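Pyocin-S2 (Pseudomonas aeruginosa, PDB 5ODW) kills sensitive bacteria through breakdown of chromosomal DNA and inhibition of lipid synthesis, this chain being its N-terminal part without the nuclease domain. Local coordinates at residues 56-61 / 135-140; 85-90 / 103-108; 143-148 / 153-158. All blocks are in the same frame, centred on the assembly; numbering follows the deposited sequence.

Interaction 1 of 3, residues 56-61 / 135-140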
# COMPACT_ATOMS: atom_id res chain seq x y z
N LYS C 56 -13.68 -11.92 -28.91
CA LYS C 56 -13.75 -13.28 -29.49
C LYS C 56 -15.18 -13.83 -29.45
O LYS C 56 -15.72 -14.26 -30.48
CB LYS C 56 -12.79 -14.26 -28.80
CG LYS C 56 -11.34 -14.12 -29.24
CD LYS C 56 -10.50 -15.32 -28.84
CE LYS C 56 -9.08 -14.91 -28.53
NZ LYS C 56 -8.32 -16.00 -27.86
N LEU C 57 -15.79 -13.81 -28.25
CA LEU C 57 -17.15 -14.34 -28.06
C LEU C 57 -18.25 -13.48 -28.67
O LEU C 57 -19.20 -14.03 -29.24
CB LEU C 57 -17.42 -14.61 -26.58
CG LEU C 57 -16.83 -15.90 -26.03
CD1 LEU C 57 -16.53 -15.76 -24.57
CD2 LEU C 57 -17.74 -17.08 -26.29
N ARG C 58 -18.13 -12.14 -28.55
CA ARG C 58 -19.10 -11.18 -29.08
C ARG C 58 -19.28 -11.34 -30.57
O ARG C 58 -20.43 -11.38 -31.00
CB ARG C 58 -18.76 -9.72 -28.68
CG ARG C 58 -19.75 -8.64 -29.17
CD ARG C 58 -21.05 -8.55 -28.38
NE ARG C 58 -22.05 -7.75 -29.09
CZ ARG C 58 -22.56 -6.60 -28.66
NH1 ARG C 58 -22.16 -6.08 -27.51
NH2 ARG C 58 -23.47 -5.96 -29.38
N SER C 59 -18.20 -11.50 -31.37
CA SER C 59 -18.32 -11.71 -32.82
C SER C 59 -19.11 -13.00 -33.21
O SER C 59 -20.05 -12.91 -34.00
CB SER C 59 -16.95 -11.67 -33.50
OG SER C 59 -16.00 -12.39 -32.74
N THR C 60 -18.78 -14.16 -32.58
CA THR C 60 -19.43 -15.47 -32.78
C THR C 60 -20.91 -15.50 -32.39
O THR C 60 -21.64 -16.37 -32.87
CB THR C 60 -18.69 -16.57 -32.05
OG1 THR C 60 -18.28 -16.07 -30.79
CG2 THR C 60 -17.48 -17.07 -32.82
N LEU C 61 -21.33 -14.58 -31.51
CA LEU C 61 -22.69 -14.42 -31.03
C LEU C 61 -23.46 -13.44 -31.94
O LEU C 61 -24.65 -13.66 -32.22
CB LEU C 61 -22.60 -13.88 -29.60
CG LEU C 61 -23.84 -13.93 -28.73
CD1 LEU C 61 -23.99 -15.29 -28.06
CD2 LEU C 61 -23.76 -12.88 -27.64
N GLN C 135 -25.93 -2.42 -27.28
CA GLN C 135 -25.16 -1.20 -27.55
C GLN C 135 -24.21 -0.88 -26.41
O GLN C 135 -23.08 -0.46 -26.65
CB GLN C 135 -26.09 -0.00 -27.82
CG GLN C 135 -26.95 -0.13 -29.08
CD GLN C 135 -28.30 -0.75 -28.83
OE1 GLN C 135 -29.27 -0.08 -28.44
NE2 GLN C 135 -28.42 -2.04 -29.11
N LYS C 136 -24.68 -1.09 -25.17
CA LYS C 136 -24.01 -0.75 -23.91
C LYS C 136 -23.13 -1.85 -23.29
O LYS C 136 -22.30 -1.53 -22.44
CB LYS C 136 -25.05 -0.25 -22.88
CG LYS C 136 -25.77 1.04 -23.32
CD LYS C 136 -25.06 2.34 -22.90
CE LYS C 136 -25.60 3.55 -23.63
NZ LYS C 136 -24.95 3.74 -24.95
N SER C 137 -23.25 -3.11 -23.76
CA SER C 137 -22.50 -4.27 -23.23
C SER C 137 -20.97 -4.12 -23.17
O SER C 137 -20.42 -4.43 -22.12
CB SER C 137 -22.85 -5.55 -23.98
OG SER C 137 -22.17 -6.69 -23.46
N GLU C 138 -20.29 -3.73 -24.24
CA GLU C 138 -18.83 -3.61 -24.19
C GLU C 138 -18.31 -2.54 -23.23
O GLU C 138 -17.35 -2.76 -22.51
CB GLU C 138 -18.22 -3.44 -25.59
CG GLU C 138 -16.70 -3.50 -25.59
CD GLU C 138 -16.11 -3.91 -26.92
OE1 GLU C 138 -14.88 -3.86 -27.07
OE2 GLU C 138 -16.88 -4.29 -27.82
N SER C 139 -18.96 -1.38 -23.23
CA SER C 139 -18.61 -0.29 -22.31
C SER C 139 -18.83 -0.64 -20.84
O SER C 139 -18.01 -0.33 -19.99
CB SER C 139 -19.42 0.95 -22.66
OG SER C 139 -19.60 1.04 -24.06
N MET C 140 -19.97 -1.29 -20.56
CA MET C 140 -20.38 -1.75 -19.23
C MET C 140 -19.41 -2.81 -18.66
O MET C 140 -19.03 -2.73 -17.50
CB MET C 140 -21.80 -2.33 -19.31
CG MET C 140 -22.40 -2.71 -17.98
SD MET C 140 -23.88 -3.73 -18.17
CE MET C 140 -24.04 -4.36 -16.51
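R58 sends CG out opposite its backbone N (chi1 -178°), and a bend at chi2 (77°) then turns the chain so that the guanidinium reaches S137. S137 has OG trans to its own backbone N, which turns it toward Y54 and H159. The direct touch is small. NH1 of R58 lies 3.6 Å from CB of S137, which sits oblique to the guanidinium. The same NH1 is 4.1 Å from S137 OG, too far for a bond. The amide N of E138 sits at the edge of the guanidinium, near its plane, 4.4 Å from R58 NH1. The backbones stay apart: the closest CA atoms, of R58 and E138, are 9.0 Å from each other. The long R58 side chain spans most of this gap.

The contact joins helix 47-70 to the first turns of helix 133-148 in the N-terminal helical region of the pyocin, outside the nuclease domain. The polar ends are held by residues around it. R58 NE makes a salt bridge with D62, and R58 NH1 bonds to P134 O. Y54 OH bonds both R58 NH1 and S137 OG, and S137 OG also pairs with H159 ND1. The carboxylate of E138 adds a more distant opposite charge. Its OE2 is 5.6 Å from R58 NH1, not in contact, but it may still attract the guanidinium weakly.

Interaction 2 of 3, residues 85-90 / 103-108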
# COMPACT_ATOMS: atom_id res chain seq x y z
N SER C 85 -44.43 -32.58 -40.71
CA SER C 85 -44.09 -33.95 -41.05
C SER C 85 -43.99 -34.86 -39.84
O SER C 85 -44.42 -36.01 -39.93
CB SER C 85 -42.83 -34.01 -41.91
OG SER C 85 -43.21 -33.78 -43.26
N GLU C 86 -43.52 -34.32 -38.69
CA GLU C 86 -43.45 -35.04 -37.41
C GLU C 86 -44.86 -35.49 -36.96
O GLU C 86 -44.97 -36.47 -36.21
CB GLU C 86 -42.85 -34.14 -36.33
CG GLU C 86 -41.35 -34.25 -36.23
CD GLU C 86 -40.67 -33.18 -35.41
OE1 GLU C 86 -41.27 -32.71 -34.42
OE2 GLU C 86 -39.52 -32.83 -35.74
N ALA C 87 -45.92 -34.80 -37.44
CA ALA C 87 -47.32 -35.06 -37.14
C ALA C 87 -48.00 -35.89 -38.25
O ALA C 87 -49.21 -36.08 -38.23
CB ALA C 87 -48.03 -33.74 -36.96
N GLY C 88 -47.23 -36.36 -39.21
CA GLY C 88 -47.77 -37.16 -40.30
C GLY C 88 -48.38 -36.41 -41.46
O GLY C 88 -48.74 -37.05 -42.45
N LEU C 89 -48.49 -35.08 -41.37
CA LEU C 89 -49.06 -34.25 -42.44
C LEU C 89 -48.08 -34.10 -43.63
O LEU C 89 -46.87 -34.16 -43.41
CB LEU C 89 -49.46 -32.83 -41.93
CG LEU C 89 -50.60 -32.70 -40.93
CD1 LEU C 89 -50.79 -31.27 -40.56
CD2 LEU C 89 -51.91 -33.28 -41.48
N PRO C 90 -48.57 -33.86 -44.88
CA PRO C 90 -47.63 -33.65 -45.98
C PRO C 90 -47.18 -32.19 -45.99
O PRO C 90 -47.82 -31.35 -45.34
CB PRO C 90 -48.46 -33.99 -47.22
CG PRO C 90 -49.86 -33.62 -46.84
CD PRO C 90 -49.97 -33.71 -45.34
N LYS C 103 -52.85 -25.15 -39.67
CA LYS C 103 -53.01 -23.90 -38.95
C LYS C 103 -52.70 -24.08 -37.47
O LYS C 103 -51.91 -23.31 -36.93
CB LYS C 103 -54.38 -23.23 -39.18
CG LYS C 103 -54.41 -21.76 -38.71
CD LYS C 103 -55.78 -21.13 -38.83
CE LYS C 103 -56.00 -20.02 -37.83
NZ LYS C 103 -56.43 -20.54 -36.50
N SER C 104 -53.20 -25.15 -36.86
CA SER C 104 -53.00 -25.37 -35.43
C SER C 104 -51.52 -25.45 -35.08
O SER C 104 -51.09 -24.92 -34.07
CB SER C 104 -53.70 -26.66 -35.02
OG SER C 104 -54.92 -26.79 -35.71
N ILE C 105 -50.76 -26.13 -35.92
CA ILE C 105 -49.30 -26.24 -35.75
C ILE C 105 -48.65 -24.84 -35.70
O ILE C 105 -47.87 -24.58 -34.78
CB ILE C 105 -48.67 -27.17 -36.84
CG1 ILE C 105 -48.97 -28.65 -36.57
CG2 ILE C 105 -47.15 -26.93 -37.03
CD1 ILE C 105 -49.11 -29.49 -37.83
N VAL C 106 -48.99 -23.96 -36.68
CA VAL C 106 -48.53 -22.57 -36.82
C VAL C 106 -48.89 -21.76 -35.55
O VAL C 106 -48.02 -21.08 -34.99
CB VAL C 106 -49.08 -21.92 -38.14
CG1 VAL C 106 -48.93 -20.40 -38.13
CG2 VAL C 106 -48.41 -22.53 -39.38
N ASP C 107 -50.14 -21.89 -35.10
CA ASP C 107 -50.63 -21.27 -33.87
C ASP C 107 -49.95 -21.82 -32.60
O ASP C 107 -49.62 -21.07 -31.70
CB ASP C 107 -52.14 -21.45 -33.75
CG ASP C 107 -52.91 -20.65 -34.77
OD1 ASP C 107 -52.28 -19.96 -35.59
OD2 ASP C 107 -54.16 -20.71 -34.76
N ALA C 108 -49.77 -23.14 -32.54
CA ALA C 108 -49.12 -23.80 -31.41
C ALA C 108 -47.69 -23.36 -31.32
O ALA C 108 -47.20 -23.12 -30.21
CB ALA C 108 -49.19 -25.31 -31.55
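A87 and I105 bring their CA atoms to 9.1 Å, the nearest approach of the two backbones, and the contact across that distance is made by side chains. The main touch is a pair of methyl groups. CD1 of L89 meets CD1 of I105 at 3.7 Å, the two side chains reaching toward each other tip to tip. I105 places CG1 beside its backbone N and trans to the carbonyl carbon (chi1 -74°). This directs CG1, and CD1 beyond it, toward residues 85-90. L89 holds CG in the same sense, trans to its carbonyl carbon. A87 adds a looser contact, with its CB 4.5 Å from the same I105 CD1. One methyl of I105 thus serves both partners, and the contact is wholly apolar.

A87 and L89 lie just past the end of helix 72-86. That end is a Schellman motif, with G88 at the C-prime position and a positive phi of 83°. G88 N bonds to S85 O at 2.9 Å, and L89 N reaches back to the carbonyl five residues earlier. The turn brings the chain out of the helix and points the CB atoms of A87 and L89 toward helix 96-121. L89 also packs on D98 and D101 of that helix.

On helix 96-121 the next residues serve other neighbours. V106 packs on L179, S183 and L186 of helix 153-204, and D107 OD1 bonds to S183 OG. D107 OD2 takes a salt bridge from K103 NZ at 2.9 Å, one helical turn back. The lysine nitrogen approaches on the syn side of the carboxylate, 18° out of its plane.

Interaction 3 of 3, residues 143-148 / 153-158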
# COMPACT_ATOMS: atom_id res chain seq x y z
N SER C 143 -16.02 -1.41 -17.72
CA SER C 143 -16.22 -0.63 -16.49
C SER C 143 -16.25 -1.56 -15.29
O SER C 143 -15.66 -1.23 -14.26
CB SER C 143 -17.52 0.14 -16.56
OG SER C 143 -17.54 0.97 -17.71
N GLN C 144 -16.91 -2.73 -15.42
CA GLN C 144 -17.00 -3.76 -14.39
C GLN C 144 -15.64 -4.37 -14.09
O GLN C 144 -15.32 -4.55 -12.93
CB GLN C 144 -18.01 -4.83 -14.77
CG GLN C 144 -19.43 -4.39 -14.54
CD GLN C 144 -20.44 -5.35 -15.07
OE1 GLN C 144 -20.44 -5.69 -16.25
NE2 GLN C 144 -21.36 -5.77 -14.21
N LEU C 145 -14.81 -4.63 -15.14
CA LEU C 145 -13.45 -5.18 -14.98
C LEU C 145 -12.54 -4.18 -14.24
O LEU C 145 -11.83 -4.58 -13.31
CB LEU C 145 -12.81 -5.57 -16.33
CG LEU C 145 -13.40 -6.77 -17.13
CD1 LEU C 145 -12.47 -7.18 -18.23
CD2 LEU C 145 -13.65 -7.99 -16.26
N LEU C 146 -12.59 -2.90 -14.65
CA LEU C 146 -11.82 -1.78 -14.08
C LEU C 146 -12.22 -1.47 -12.62
O LEU C 146 -11.34 -1.30 -11.78
CB LEU C 146 -11.93 -0.53 -14.98
CG LEU C 146 -11.20 -0.59 -16.33
CD1 LEU C 146 -11.82 0.35 -17.32
CD2 LEU C 146 -9.76 -0.23 -16.20
N ALA C 147 -13.53 -1.46 -12.33
CA ALA C 147 -14.09 -1.23 -10.99
C ALA C 147 -13.85 -2.39 -10.03
O ALA C 147 -13.49 -2.13 -8.89
CB ALA C 147 -15.58 -0.95 -11.08
N SER C 148 -14.06 -3.65 -10.46
CA SER C 148 -13.92 -4.82 -9.60
C SER C 148 -12.49 -5.31 -9.39
O SER C 148 -12.23 -5.94 -8.38
CB SER C 148 -14.79 -5.97 -10.10
OG SER C 148 -14.38 -6.47 -11.36
N GLY C 153 -14.05 -13.87 -16.05
CA GLY C 153 -14.93 -15.03 -16.15
C GLY C 153 -16.41 -14.89 -15.86
O GLY C 153 -17.23 -15.24 -16.72
N GLU C 154 -16.77 -14.39 -14.66
CA GLU C 154 -18.18 -14.23 -14.24
C GLU C 154 -18.91 -13.15 -15.05
O GLU C 154 -20.08 -13.33 -15.38
CB GLU C 154 -18.31 -13.99 -12.71
CG GLU C 154 -17.82 -12.64 -12.20
CD GLU C 154 -17.35 -12.60 -10.76
OE1 GLU C 154 -16.13 -12.39 -10.54
OE2 GLU C 154 -18.20 -12.76 -9.85
N PHE C 155 -18.21 -12.05 -15.37
CA PHE C 155 -18.74 -10.91 -16.11
C PHE C 155 -19.03 -11.29 -17.54
O PHE C 155 -20.13 -11.03 -18.03
CB PHE C 155 -17.76 -9.72 -16.07
CG PHE C 155 -17.48 -9.26 -14.67
CD1 PHE C 155 -18.44 -8.55 -13.95
CD2 PHE C 155 -16.28 -9.59 -14.05
CE1 PHE C 155 -18.20 -8.16 -12.63
CE2 PHE C 155 -16.04 -9.19 -12.73
CZ PHE C 155 -17.00 -8.47 -12.03
N LEU C 156 -18.02 -11.92 -18.20
CA LEU C 156 -18.07 -12.39 -19.57
C LEU C 156 -19.21 -13.38 -19.78
O LEU C 156 -19.96 -13.22 -20.74
CB LEU C 156 -16.70 -12.98 -19.95
CG LEU C 156 -16.53 -13.60 -21.34
CD1 LEU C 156 -16.71 -12.57 -22.46
CD2 LEU C 156 -15.18 -14.25 -21.46
N ASP C 157 -19.37 -14.36 -18.86
CA ASP C 157 -20.43 -15.36 -18.94
C ASP C 157 -21.80 -14.72 -18.81
O ASP C 157 -22.70 -15.05 -19.59
CB ASP C 157 -20.23 -16.47 -17.90
CG ASP C 157 -19.20 -17.54 -18.29
OD1 ASP C 157 -18.74 -17.53 -19.46
OD2 ASP C 157 -18.89 -18.42 -17.42
N ARG C 158 -21.94 -13.74 -17.89
CA ARG C 158 -23.19 -13.00 -17.69
C ARG C 158 -23.56 -12.15 -18.91
O ARG C 158 -24.69 -12.23 -19.36
CB ARG C 158 -23.16 -12.18 -16.39
CG ARG C 158 -24.53 -11.59 -16.01
CD ARG C 158 -25.21 -12.27 -14.83
NE ARG C 158 -26.22 -11.38 -14.22
CZ ARG C 158 -27.53 -11.52 -14.37
NH1 ARG C 158 -28.02 -12.53 -15.07
NH2 ARG C 158 -28.36 -10.66 -13.80
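F155 makes every side-chain touch across this contact, and its partners are L145, Q144 and S148. The apolar part is the pairing with L145. CD2 of L145 lies 3.8 Å from CD2 of F155, and the two side chains pass alongside one another, pointing opposite ways. Within its own helix, E154 lays CG over one face of the ring, offset toward the rim.

The mixed contacts come from Q144 and S148. CB of Q144 is 3.8 Å from F155 CD1, and the amide carbon CD is 3.9 Å from that same ring atom. The amide plane is turned 60° from the ring, so the two do not stack. S148 brings OG to 3.4 Å from F155 CZ, again obliquely to the ring.

The hydrogen bonds near the ring lie within the helix or go outside. S148 has OG between its backbone N and carbonyl carbon (chi1 66°), which turns it back to Q144 O at 2.7 Å. S148 N bonds to that same Q144 O at 2.9 Å from the opposite face of the carbonyl plane, so the oxygen is gripped twice. The amide of Q144 is fixed at both ends, by H159 NE2 at OE1 and by Y128 OH at NE2. A chain of another protein lies alongside and bonds to A147 O and R158 NH2.

The axes of segments 143-148 and 153-158 approach to 10.5 Å and run at 159°, nearly antiparallel. A four-residue connection joins them, which makes this an antiparallel helical hairpin with an aromatic residue packed just beyond the turn.

Interaction 3 is a buried contact, interaction 1 is partly buried, and interaction 2 lies at the surface. Interactions 1 and 3 share helix 133-148, and their centres are 12 Å apart. They touch through L57 and L156, and H159 bonds S137 of one and Q144 of the other. Interaction 2 lies across the chain's centre, about 24 Å (nearest atoms) from interaction 1 and 27 Å from interaction 3. It falls inside the sequence loop that interaction 1 closes. Methyl groups alone make interaction 2, a guanidinium with outside partners reaches across in interaction 1, and an aromatic ring gathers the side chains of interaction 3. Another protein's chain packs there and on M140 of interaction 1.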